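Local coordinates for epidermin decarboxylase (PDB 1G63), which catalyses the FMN-dependent oxidative decarboxylation of the C-terminal cysteine residue during epidermin maturation, working as a homododecamer, at residues Val71-Ala82 and Thr105-Met116; Lys139-Lys147 and Asn158-Asn167. One frame throughout, in Å; residues are numbered along the deposited sequence.

Overall arrangement
Interaction 1 pairs two neighbouring strands in the parallel sheet of this Rossmann-like subunit; interaction 2 begins on the next strand of that sheet and continues into a β-hairpin. Their centres lie about 16 Å apart, and I112 joins them: its N is 2.7 Å from K139 O and its O is 2.9 Å from Y141 N, both probable hydrogen bonds that continue the sheet. Only interaction 1 reaches the flavin directly, through N115 and M116. At its other end the side chain of T105 comes within about 3 Å of that of the active-site H67. The hairpin of interaction 2 stays farther off, with the I160 side chain about 7 Å from an FMN.

Interaction 1. Residues Val71-Ala82 and Thr105-Met116. With FMN (flavin mononucleotide), chain N.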
loop_
_atom_site.group_PDB
_atom_site.type_symbol
_atom_site.label_atom_id
_atom_site.label_comp_id
_atom_site.label_asym_id
_atom_site.label_seq_id
_atom_site.Cartn_x
_atom_site.Cartn_y
_atom_site.Cartn_z
ATOM N N VAL B 71 -5.106 15.807 32.008
ATOM C CA VAL B 71 -5.999 15.919 33.145
ATOM C C VAL B 71 -5.685 17.128 34.030
ATOM O O VAL B 71 -6.595 17.835 34.464
ATOM C CB VAL B 71 -5.964 14.625 33.991
ATOM C CG1 VAL B 71 -6.711 14.830 35.311
ATOM C CG2 VAL B 71 -6.598 13.477 33.195
ATOM N N GLU B 72 -4.404 17.370 34.292
ATOM C CA GLU B 72 -4.007 18.502 35.126
ATOM C C GLU B 72 -4.300 19.831 34.436
ATOM O O GLU B 72 -4.522 20.844 35.096
ATOM C CB GLU B 72 -2.516 18.425 35.471
ATOM C CG GLU B 72 -2.111 17.132 36.162
ATOM C CD GLU B 72 -0.650 17.110 36.589
ATOM O OE1 GLU B 72 0.227 17.474 35.764
ATOM O OE2 GLU B 72 -0.382 16.714 37.750
ATOM N N ASN B 73 -4.317 19.816 33.107
ATOM C CA ASN B 73 -4.566 21.013 32.316
ATOM C C ASN B 73 -6.034 21.424 32.259
ATOM O O ASN B 73 -6.367 22.460 31.690
ATOM C CB ASN B 73 -4.052 20.806 30.889
ATOM C CG ASN B 73 -4.145 22.065 30.046
ATOM O OD1 ASN B 73 -4.420 22.005 28.839
ATOM N ND2 ASN B 73 -3.898 23.216 30.671
ATOM N N HIS B 74 -6.920 20.624 32.835
ATOM C CA HIS B 74 -8.336 20.965 32.804
ATOM C C HIS B 74 -9.012 20.944 34.171
ATOM O O HIS B 74 -8.658 20.166 35.048
ATOM C CB HIS B 74 -9.098 20.023 31.855
ATOM C CG HIS B 74 -8.641 20.091 30.432
ATOM N ND1 HIS B 74 -7.548 19.392 29.963
ATOM C CD2 HIS B 74 -9.115 20.795 29.376
ATOM C CE1 HIS B 74 -7.367 19.663 28.684
ATOM N NE2 HIS B 74 -8.305 20.512 28.302
ATOM N N GLU B 75 -9.999 21.811 34.337
ATOM C CA GLU B 75 -10.746 21.883 35.581
ATOM C C GLU B 75 -12.013 21.043 35.463
ATOM O O GLU B 75 -12.524 20.528 36.453
ATOM C CB GLU B 75 -11.097 23.341 35.898
ATOM C CG GLU B 75 -9.911 24.161 36.412
ATOM C CD GLU B 75 -10.279 25.616 36.701
ATOM O OE1 GLU B 75 -11.239 25.859 37.467
ATOM O OE2 GLU B 75 -9.605 26.521 36.161
ATOM N N TYR B 76 -12.510 20.902 34.242
ATOM C CA TYR B 76 -13.707 20.114 33.997
ATOM C C TYR B 76 -13.494 19.164 32.826
ATOM O O TYR B 76 -12.911 19.532 31.809
ATOM C CB TYR B 76 -14.900 21.020 33.681
ATOM C CG TYR B 76 -15.013 22.231 34.567
ATOM C CD1 TYR B 76 -14.230 23.359 34.336
ATOM C CD2 TYR B 76 -15.902 22.255 35.642
ATOM C CE1 TYR B 76 -14.328 24.482 35.151
ATOM C CE2 TYR B 76 -16.010 23.370 36.464
ATOM C CZ TYR B 76 -15.218 24.484 36.213
ATOM O OH TYR B 76 -15.311 25.604 37.021
ATOM N N ILE B 77 -13.972 17.938 32.982
ATOM C CA ILE B 77 -13.868 16.932 31.940
ATOM C C ILE B 77 -15.260 16.361 31.714
ATOM O O ILE B 77 -15.839 15.736 32.601
ATOM C CB ILE B 77 -12.902 15.800 32.339
ATOM C CG1 ILE B 77 -11.509 16.378 32.578
ATOM C CG2 ILE B 77 -12.852 14.742 31.237
ATOM C CD1 ILE B 77 -10.487 15.361 33.042
ATOM N N LEU B 78 -15.799 16.599 30.525
ATOM C CA LEU B 78 -17.124 16.121 30.175
ATOM C C LEU B 78 -17.038 15.005 29.150
ATOM O O LEU B 78 -16.232 15.059 28.223
ATOM C CB LEU B 78 -17.965 17.249 29.557
ATOM C CG LEU B 78 -18.462 18.446 30.369
ATOM C CD1 LEU B 78 -17.313 19.134 31.095
ATOM C CD2 LEU B 78 -19.156 19.402 29.425
ATOM N N VAL B 79 -17.856 13.981 29.320
ATOM C CA VAL B 79 -17.901 12.922 28.339
ATOM C C VAL B 79 -19.261 13.206 27.699
ATOM O O VAL B 79 -20.320 12.891 28.248
ATOM C CB VAL B 79 -17.811 11.527 28.990
ATOM C CG1 VAL B 79 -18.820 11.405 30.077
ATOM C CG2 VAL B 79 -18.014 10.445 27.931
ATOM N N LEU B 80 -19.203 13.850 26.539
ATOM C CA LEU B 80 -20.385 14.290 25.820
ATOM C C LEU B 80 -20.200 14.162 24.306
ATOM O O LEU B 80 -19.313 14.784 23.737
ATOM C CB LEU B 80 -20.644 15.758 26.192
ATOM C CG LEU B 80 -21.692 16.608 25.480
ATOM C CD1 LEU B 80 -23.087 16.155 25.856
ATOM C CD2 LEU B 80 -21.488 18.062 25.871
ATOM N N PRO B 81 -21.005 13.310 23.643
ATOM C CA PRO B 81 -22.054 12.469 24.235
ATOM C C PRO B 81 -21.355 11.277 24.870
ATOM O O PRO B 81 -20.240 10.928 24.471
ATOM C CB PRO B 81 -22.892 12.024 23.034
ATOM C CG PRO B 81 -22.407 12.873 21.887
ATOM C CD PRO B 81 -20.972 13.138 22.185
ATOM N N ALA B 82 -22.002 10.657 25.850
ATOM C CA ALA B 82 -21.427 9.501 26.518
ATOM C C ALA B 82 -22.178 8.238 26.109
ATOM O O ALA B 82 -23.380 8.107 26.356
ATOM C CB ALA B 82 -21.489 9.687 28.018
ATOM N N THR B 105 -7.991 8.596 35.030
ATOM C CA THR B 105 -7.112 9.508 35.741
ATOM C C THR B 105 -7.851 10.701 36.344
ATOM O O THR B 105 -7.550 11.121 37.461
ATOM C CB THR B 105 -5.999 10.021 34.805
ATOM O OG1 THR B 105 -5.296 8.908 34.249
ATOM C CG2 THR B 105 -5.019 10.896 35.562
ATOM N N GLY B 106 -8.825 11.241 35.613
ATOM C CA GLY B 106 -9.550 12.396 36.115
ATOM C C GLY B 106 -10.967 12.168 36.610
ATOM O O GLY B 106 -11.833 13.016 36.394
ATOM N N TYR B 107 -11.210 11.042 37.282
ATOM C CA TYR B 107 -12.539 10.720 37.802
ATOM C C TYR B 107 -13.119 11.804 38.713
ATOM O O TYR B 107 -14.337 11.952 38.819
ATOM C CB TYR B 107 -12.513 9.386 38.564
ATOM C CG TYR B 107 -11.629 9.378 39.798
ATOM C CD1 TYR B 107 -10.242 9.423 39.685
ATOM C CD2 TYR B 107 -12.184 9.331 41.080
ATOM C CE1 TYR B 107 -9.421 9.421 40.814
ATOM C CE2 TYR B 107 -11.371 9.330 42.220
ATOM C CZ TYR B 107 -9.990 9.374 42.078
ATOM O OH TYR B 107 -9.171 9.368 43.186
ATOM N N GLN B 108 -12.248 12.568 39.364
ATOM C CA GLN B 108 -12.692 13.627 40.262
ATOM C C GLN B 108 -13.236 14.875 39.560
ATOM O O GLN B 108 -13.969 15.644 40.171
ATOM C CB GLN B 108 -11.552 14.000 41.207
ATOM C CG GLN B 108 -11.189 12.866 42.159
ATOM C CD GLN B 108 -9.888 13.093 42.913
ATOM O OE1 GLN B 108 -8.801 13.129 42.321
ATOM N NE2 GLN B 108 -9.992 13.245 44.230
ATOM N N LYS B 109 -12.892 15.069 38.286
ATOM C CA LYS B 109 -13.359 16.232 37.519
ATOM C C LYS B 109 -14.304 15.781 36.401
ATOM O O LYS B 109 -14.597 16.546 35.476
ATOM C CB LYS B 109 -12.189 16.953 36.842
ATOM C CG LYS B 109 -10.969 17.189 37.687
ATOM C CD LYS B 109 -9.857 17.789 36.835
ATOM C CE LYS B 109 -8.602 18.009 37.649
ATOM N NZ LYS B 109 -7.515 18.568 36.826
ATOM N N LEU B 110 -14.779 14.546 36.497
ATOM C CA LEU B 110 -15.626 13.969 35.466
ATOM C C LEU B 110 -17.136 14.222 35.516
ATOM O O LEU B 110 -17.774 14.081 36.556
ATOM C CB LEU B 110 -15.368 12.461 35.427
ATOM C CG LEU B 110 -15.612 11.681 34.142
ATOM C CD1 LEU B 110 -14.784 12.274 33.013
ATOM C CD2 LEU B 110 -15.245 10.229 34.381
ATOM N N PHE B 111 -17.693 14.587 34.366
ATOM C CA PHE B 111 -19.130 14.823 34.218
ATOM C C PHE B 111 -19.629 14.026 33.002
ATOM O O PHE B 111 -19.225 14.279 31.865
ATOM C CB PHE B 111 -19.425 16.311 34.006
ATOM C CG PHE B 111 -18.993 17.190 35.153
ATOM C CD1 PHE B 111 -17.654 17.556 35.302
ATOM C CD2 PHE B 111 -19.924 17.642 36.086
ATOM C CE1 PHE B 111 -17.248 18.358 36.359
ATOM C CE2 PHE B 111 -19.527 18.447 37.154
ATOM C CZ PHE B 111 -18.183 18.806 37.290
ATOM N N ILE B 112 -20.514 13.069 33.247
ATOM C CA ILE B 112 -21.034 12.221 32.186
ATOM C C ILE B 112 -22.443 12.551 31.687
ATOM O O ILE B 112 -23.380 12.651 32.476
ATOM C CB ILE B 112 -21.003 10.746 32.639
ATOM C CG1 ILE B 112 -19.564 10.348 32.979
ATOM C CG2 ILE B 112 -21.599 9.852 31.559
ATOM C CD1 ILE B 112 -19.429 8.947 33.519
ATOM N N PHE B 113 -22.586 12.711 30.372
ATOM C CA PHE B 113 -23.890 12.996 29.763
ATOM C C PHE B 113 -24.301 11.838 28.850
ATOM O O PHE B 113 -24.009 11.830 27.658
ATOM C CB PHE B 113 -23.850 14.295 28.956
ATOM C CG PHE B 113 -23.592 15.510 29.784
ATOM C CD1 PHE B 113 -22.286 15.911 30.074
ATOM C CD2 PHE B 113 -24.651 16.248 30.302
ATOM C CE1 PHE B 113 -22.046 17.032 30.867
ATOM C CE2 PHE B 113 -24.421 17.368 31.094
ATOM C CZ PHE B 113 -23.116 17.761 31.378
ATOM N N PRO B 114 -24.993 10.843 29.408
ATOM C CA PRO B 114 -25.435 9.677 28.640
ATOM C C PRO B 114 -26.298 10.006 27.429
ATOM O O PRO B 114 -27.144 10.902 27.481
ATOM C CB PRO B 114 -26.216 8.858 29.668
ATOM C CG PRO B 114 -25.579 9.231 30.969
ATOM C CD PRO B 114 -25.390 10.721 30.821
ATOM N N ASN B 115 -26.068 9.281 26.337
ATOM C CA ASN B 115 -26.863 9.431 25.125
ATOM C C ASN B 115 -26.908 8.099 24.394
ATOM O O ASN B 115 -25.877 7.569 23.977
ATOM C CB ASN B 115 -26.308 10.498 24.192
ATOM C CG ASN B 115 -27.211 10.726 22.985
ATOM O OD1 ASN B 115 -26.886 10.336 21.866
ATOM N ND2 ASN B 115 -28.370 11.347 23.218
ATOM N N MET B 116 -28.114 7.566 24.244
ATOM C CA MET B 116 -28.310 6.286 23.593
ATOM C C MET B 116 -29.804 6.074 23.424
ATOM O O MET B 116 -30.606 6.811 23.992
ATOM C CB MET B 116 -27.748 5.172 24.475
ATOM C CG MET B 116 -28.416 5.111 25.850
ATOM S SD MET B 116 -27.615 4.018 27.041
ATOM C CE MET B 116 -26.299 5.101 27.660
HETATM N N1 FMN N . -24.043 3.870 21.254
HETATM C C2 FMN N . -24.498 4.675 22.265
HETATM O O2 FMN N . -24.244 4.500 23.422
HETATM N N3 FMN N . -25.332 5.795 21.933
HETATM C C4 FMN N . -25.723 6.134 20.684
HETATM O O4 FMN N . -26.472 7.107 20.504
HETATM C C4A FMN N . -25.260 5.254 19.603
HETATM N N5 FMN N . -25.549 5.525 18.335
HETATM C C5A FMN N . -24.964 4.795 17.339
HETATM C C6 FMN N . -25.192 5.155 15.940
HETATM C C7 FMN N . -24.753 4.392 14.896
HETATM C C7M FMN N . -25.005 4.811 13.439
HETATM C C8 FMN N . -23.806 3.292 15.166
HETATM C C8M FMN N . -23.179 2.500 14.043
HETATM C C9 FMN N . -23.601 2.919 16.491
HETATM C C9A FMN N . -24.139 3.621 17.587
HETATM N N10 FMN N . -23.938 3.292 18.964
HETATM C C10 FMN N . -24.379 4.120 19.989
HETATM C "C1'" FMN N . -23.097 2.139 19.316
HETATM C "C2'" FMN N . -21.651 2.622 19.590
HETATM O "O2'" FMN N . -21.041 3.324 18.505
HETATM C "C3'" FMN N . -20.764 1.433 19.955
HETATM O "O3'" FMN N . -21.259 0.823 21.192
HETATM C "C4'" FMN N . -19.284 1.742 20.126
HETATM O "O4'" FMN N . -18.511 0.525 20.278
HETATM C "C5'" FMN N . -18.963 2.691 21.270
HETATM O "O5'" FMN N . -17.558 3.021 21.275
HETATM P P FMN N . -16.949 4.221 22.115
HETATM O O1P FMN N . -17.331 3.996 23.545
HETATM O O2P FMN N . -17.464 5.486 21.543
HETATM O O3P FMN N . -15.399 4.094 21.891
#
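V71 O is gripped from opposite faces of its carbonyl plane, by H74 N in the turn after the helix and by K109 NZ at 2.6 Å. The lysine chain is extended beyond CG, chi2 to chi4 all near 180°, which carries NZ far enough to bond H74 O as well, also at 2.6 Å and almost in line with that C=O. Two main-chain carbonyls thus share one ammonium group.

From here the strands run parallel, their axes 22° apart. I77 N donates to K109 O, F111 N to I77 O at 2.8 Å, V79 N to F111 O, and F113 N to V79 O. Between V79 and A82, a span that includes the cis peptide before P81, the register slips by one residue, a beta bulge; pairing resumes with A82 N on F113 O and N115 N on A82 O.

On the face carrying I77, L110 and I112, I77 CG2 meets L110 CD1 at 3.6 Å; L78 and F111 lie on the other. A82 CB sits 3.5 Å from I112 CG2. The F113 ring turns its edge to L78 CG, 3.9 Å from CE1, while L80 CD1 touches F113 CB, oblique to the ring; helix 165-172 lies against F111 and F113. Y76 and F111 run alongside each other, pointing the same way.

At the C-terminal end of the strand, where Rossmann-like folds place their cofactor, FMN N3 donates to N115 O at 2.8 Å with an N-H...O angle of 168°. The flavin's imide edge is therefore read by a main-chain carbonyl, and the N of the same residue, bonded to A82 O, ties that loop to the sheet.

Interaction 2. Residues Lys139-Lys147 and Asn158-Asn167; sequences KVYSPDMNK and NNITMPNIEN
N158 opens the contact by laying its side chain against two residues of the opposite strand: ND2 lies 3.6 Å from M145 CB, and OD1 faces M145 SD, while the folded chain of K147 brings CE beside the same amide. N159 follows with its backbone, pairing with N146 in both directions: N159 N donates to N146 O at 3.2 Å, and N146 N to N159 O at 3.1 Å, both nearly in line with the accepting carbonyl. I160 sits opposite M145 in a non-hydrogen-bonded pair. Its CB touches P143 CB at 4.2 Å and also meets M145 CG, an apolar patch that I118 of helix 118-121 joins from outside the hairpin.

These residues form an antiparallel β-hairpin, strand 144-149 with strand 156-161; the short axes of the paired segments lie at 140°, where 180° would be exactly antiparallel. At T161, N donates to D144 O at 2.7 Å from 52° above the carbonyl plane. T161 O is also reached by a water that donates to it at 2.6 Å, accepts from D144 N, and donates to D144 OD2, so one water links D144 and T161 across the strands. Past M162, which packs on helix 18-25, P163 lies against D144, its CA 3.3 Å from D144 OD2, and its CG approaches Y141 CE1 obliquely. N164 takes the N-cap position of helix 165-172; the bond from E166 N to its OD1 is less certain, since that oxygen is modelled too close to a neighbour. N167 completes a capping box through a weak bond from N164 N to its OD1. N167 CB also meets the Y141 hydroxyl end, with ring and amide planes 35° apart.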
loop_
_atom_site.group_PDB
_atom_site.type_symbol
_atom_site.label_atom_id
_atom_site.label_comp_id
_atom_site.label_asym_id
_atom_site.label_seq_id
_atom_site.Cartn_x
_atom_site.Cartn_y
_atom_site.Cartn_z
ATOM N N LYS B 139 -20.017 12.525 38.554
ATOM C CA LYS B 139 -21.289 13.145 38.209
ATOM C C LYS B 139 -21.876 12.570 36.920
ATOM O O LYS B 139 -21.276 12.659 35.845
ATOM C CB LYS B 139 -21.134 14.663 38.080
ATOM C CG LYS B 139 -20.857 15.386 39.393
ATOM C CD LYS B 139 -19.435 15.133 39.889
ATOM C CE LYS B 139 -19.145 15.879 41.194
ATOM N NZ LYS B 139 -20.008 15.417 42.327
ATOM N N VAL B 140 -23.048 11.965 37.045
ATOM C CA VAL B 140 -23.735 11.383 35.905
ATOM C C VAL B 140 -25.092 12.066 35.772
ATOM O O VAL B 140 -25.963 11.905 36.616
ATOM C CB VAL B 140 -23.956 9.867 36.090
ATOM C CG1 VAL B 140 -24.613 9.290 34.848
ATOM C CG2 VAL B 140 -22.643 9.175 36.374
ATOM N N TYR B 141 -25.264 12.822 34.702
ATOM C CA TYR B 141 -26.498 13.552 34.457
ATOM C C TYR B 141 -27.675 12.643 34.059
ATOM O O TYR B 141 -27.495 11.632 33.384
ATOM C CB TYR B 141 -26.192 14.599 33.381
ATOM C CG TYR B 141 -27.343 15.410 32.870
ATOM C CD1 TYR B 141 -28.141 14.940 31.826
ATOM C CD2 TYR B 141 -27.603 16.681 33.384
ATOM C CE1 TYR B 141 -29.169 15.724 31.299
ATOM C CE2 TYR B 141 -28.623 17.466 32.870
ATOM C CZ TYR B 141 -29.404 16.986 31.828
ATOM O OH TYR B 141 -30.423 17.765 31.322
ATOM N N SER B 142 -28.881 12.978 34.501
ATOM C CA SER B 142 -30.046 12.175 34.131
ATOM C C SER B 142 -30.475 12.611 32.740
ATOM O O SER B 142 -30.901 13.750 32.546
ATOM C CB SER B 142 -31.202 12.392 35.110
ATOM O OG SER B 142 -30.905 11.834 36.375
ATOM N N PRO B 143 -30.361 11.712 31.752
ATOM C CA PRO B 143 -30.721 11.956 30.349
ATOM C C PRO B 143 -32.081 12.618 30.173
ATOM O O PRO B 143 -33.048 12.249 30.837
ATOM C CB PRO B 143 -30.705 10.555 29.738
ATOM C CG PRO B 143 -29.671 9.854 30.537
ATOM C CD PRO B 143 -29.965 10.307 31.947
ATOM N N ASP B 144 -32.152 13.592 29.273
ATOM C CA ASP B 144 -33.410 14.273 28.996
ATOM C C ASP B 144 -34.258 13.324 28.154
ATOM O O ASP B 144 -33.721 12.430 27.489
ATOM C CB ASP B 144 -33.154 15.589 28.245
ATOM C CG ASP B 144 -32.438 16.615 29.106
ATOM O OD1 ASP B 144 -32.967 16.942 30.186
ATOM O OD2 ASP B 144 -31.355 17.090 28.714
ATOM N N MET B 145 -35.575 13.507 28.194
ATOM C CA MET B 145 -36.490 12.647 27.447
ATOM C C MET B 145 -37.789 13.354 27.056
ATOM O O MET B 145 -38.463 13.960 27.896
ATOM C CB MET B 145 -36.830 11.405 28.280
ATOM C CG MET B 145 -35.618 10.685 28.852
ATOM S SD MET B 145 -36.030 9.089 29.532
ATOM C CE MET B 145 -36.482 9.528 31.202
ATOM N N ASN B 146 -38.140 13.284 25.777
ATOM C CA ASN B 146 -39.376 13.897 25.311
ATOM C C ASN B 146 -40.148 12.865 24.492
ATOM O O ASN B 146 -39.611 11.813 24.153
ATOM C CB ASN B 146 -39.082 15.151 24.473
ATOM C CG ASN B 146 -38.688 14.831 23.038
ATOM O OD1 ASN B 146 -37.699 14.142 22.787
ATOM N ND2 ASN B 146 -39.464 15.341 22.085
ATOM N N LYS B 147 -41.410 13.159 24.193
ATOM C CA LYS B 147 -42.241 12.247 23.415
ATOM C C LYS B 147 -42.163 12.630 21.944
ATOM O O LYS B 147 -42.787 13.595 21.502
ATOM C CB LYS B 147 -43.682 12.308 23.919
ATOM C CG LYS B 147 -43.779 12.119 25.420
ATOM C CD LYS B 147 -43.221 10.764 25.829
ATOM C CE LYS B 147 -42.701 10.777 27.263
ATOM N NZ LYS B 147 -43.760 11.067 28.260
ATOM N N ASN B 158 -41.273 7.295 24.016
ATOM C CA ASN B 158 -40.428 8.065 24.918
ATOM C C ASN B 158 -39.023 7.888 24.344
ATOM O O ASN B 158 -38.649 6.787 23.946
ATOM C CB ASN B 158 -40.484 7.489 26.334
ATOM C CG ASN B 158 -39.845 8.406 27.362
ATOM O OD1 ASN B 158 -39.432 7.963 28.433
ATOM N ND2 ASN B 158 -39.774 9.695 27.046
ATOM N N ASN B 159 -38.252 8.967 24.298
ATOM C CA ASN B 159 -36.901 8.921 23.753
ATOM C C ASN B 159 -35.966 9.851 24.523
ATOM O O ASN B 159 -36.376 10.938 24.928
ATOM C CB ASN B 159 -36.935 9.339 22.277
ATOM C CG ASN B 159 -37.422 8.220 21.357
ATOM O OD1 ASN B 159 -38.205 8.453 20.429
ATOM N ND2 ASN B 159 -36.943 7.002 21.601
ATOM N N ILE B 160 -34.717 9.432 24.738
ATOM C CA ILE B 160 -33.779 10.299 25.443
ATOM C C ILE B 160 -33.277 11.322 24.416
ATOM O O ILE B 160 -33.202 11.034 23.221
ATOM C CB ILE B 160 -32.573 9.503 26.091
ATOM C CG1 ILE B 160 -31.427 9.364 25.105
ATOM C CG2 ILE B 160 -33.021 8.128 26.584
ATOM C CD1 ILE B 160 -30.356 10.388 25.301
ATOM N N THR B 161 -32.971 12.527 24.874
ATOM C CA THR B 161 -32.499 13.568 23.975
ATOM C C THR B 161 -31.208 14.204 24.463
ATOM O O THR B 161 -30.781 13.988 25.589
ATOM C CB THR B 161 -33.546 14.692 23.821
ATOM O OG1 THR B 161 -33.786 15.303 25.094
ATOM C CG2 THR B 161 -34.845 14.135 23.282
ATOM N N MET B 162 -30.593 14.999 23.601
ATOM C CA MET B 162 -29.360 15.684 23.954
ATOM C C MET B 162 -29.629 16.839 24.929
ATOM O O MET B 162 -30.659 17.515 24.852
ATOM C CB MET B 162 -28.664 16.196 22.682
ATOM C CG MET B 162 -27.967 15.101 21.850
ATOM S SD MET B 162 -26.348 14.535 22.496
ATOM C CE MET B 162 -26.857 13.615 23.780
ATOM N N PRO B 163 -28.696 17.074 25.864
ATOM C CA PRO B 163 -28.826 18.144 26.856
ATOM C C PRO B 163 -28.716 19.542 26.238
ATOM O O PRO B 163 -27.870 19.783 25.377
ATOM C CB PRO B 163 -27.657 17.888 27.812
ATOM C CG PRO B 163 -27.199 16.486 27.501
ATOM C CD PRO B 163 -27.416 16.368 26.030
ATOM N N ASN B 164 -29.569 20.457 26.686
ATOM C CA ASN B 164 -29.530 21.842 26.227
ATOM C C ASN B 164 -28.225 22.406 26.821
ATOM O O ASN B 164 -27.759 21.921 27.850
ATOM C CB ASN B 164 -30.767 22.578 26.765
ATOM C CG ASN B 164 -30.713 24.080 26.537
ATOM O OD1 ASN B 164 -30.022 24.810 27.260
ATOM N ND2 ASN B 164 -31.444 24.554 25.525
ATOM N N ILE B 165 -27.624 23.407 26.184
ATOM C CA ILE B 165 -26.367 23.962 26.691
ATOM C C ILE B 165 -26.516 24.564 28.091
ATOM O O ILE B 165 -25.554 24.638 28.858
ATOM C CB ILE B 165 -25.784 25.005 25.702
ATOM C CG1 ILE B 165 -24.255 25.002 25.788
ATOM C CG2 ILE B 165 -26.346 26.379 25.979
ATOM C CD1 ILE B 165 -23.678 25.549 27.064
ATOM N N GLU B 166 -27.733 24.980 28.424
ATOM C CA GLU B 166 -28.028 25.541 29.737
ATOM C C GLU B 166 -27.994 24.380 30.740
ATOM O O GLU B 166 -27.593 24.540 31.894
ATOM C CB GLU B 166 -29.415 26.189 29.719
ATOM C CG GLU B 166 -29.964 26.553 31.086
ATOM C CD GLU B 166 -31.485 26.393 31.165
ATOM O OE1 GLU B 166 -32.046 26.581 32.270
ATOM O OE2 GLU B 166 -32.119 26.077 30.128
ATOM N N ASN B 167 -28.421 23.207 30.278
ATOM C CA ASN B 167 -28.435 22.003 31.096
ATOM C C ASN B 167 -27.019 21.556 31.497
ATOM O O ASN B 167 -26.770 21.273 32.670
ATOM C CB ASN B 167 -29.137 20.859 30.348
ATOM C CG ASN B 167 -30.654 21.043 30.256
ATOM O OD1 ASN B 167 -31.328 20.350 29.479
ATOM N ND2 ASN B 167 -31.197 21.958 31.053
HETATM O O HOH W 1 -29.759 14.660 27.892
#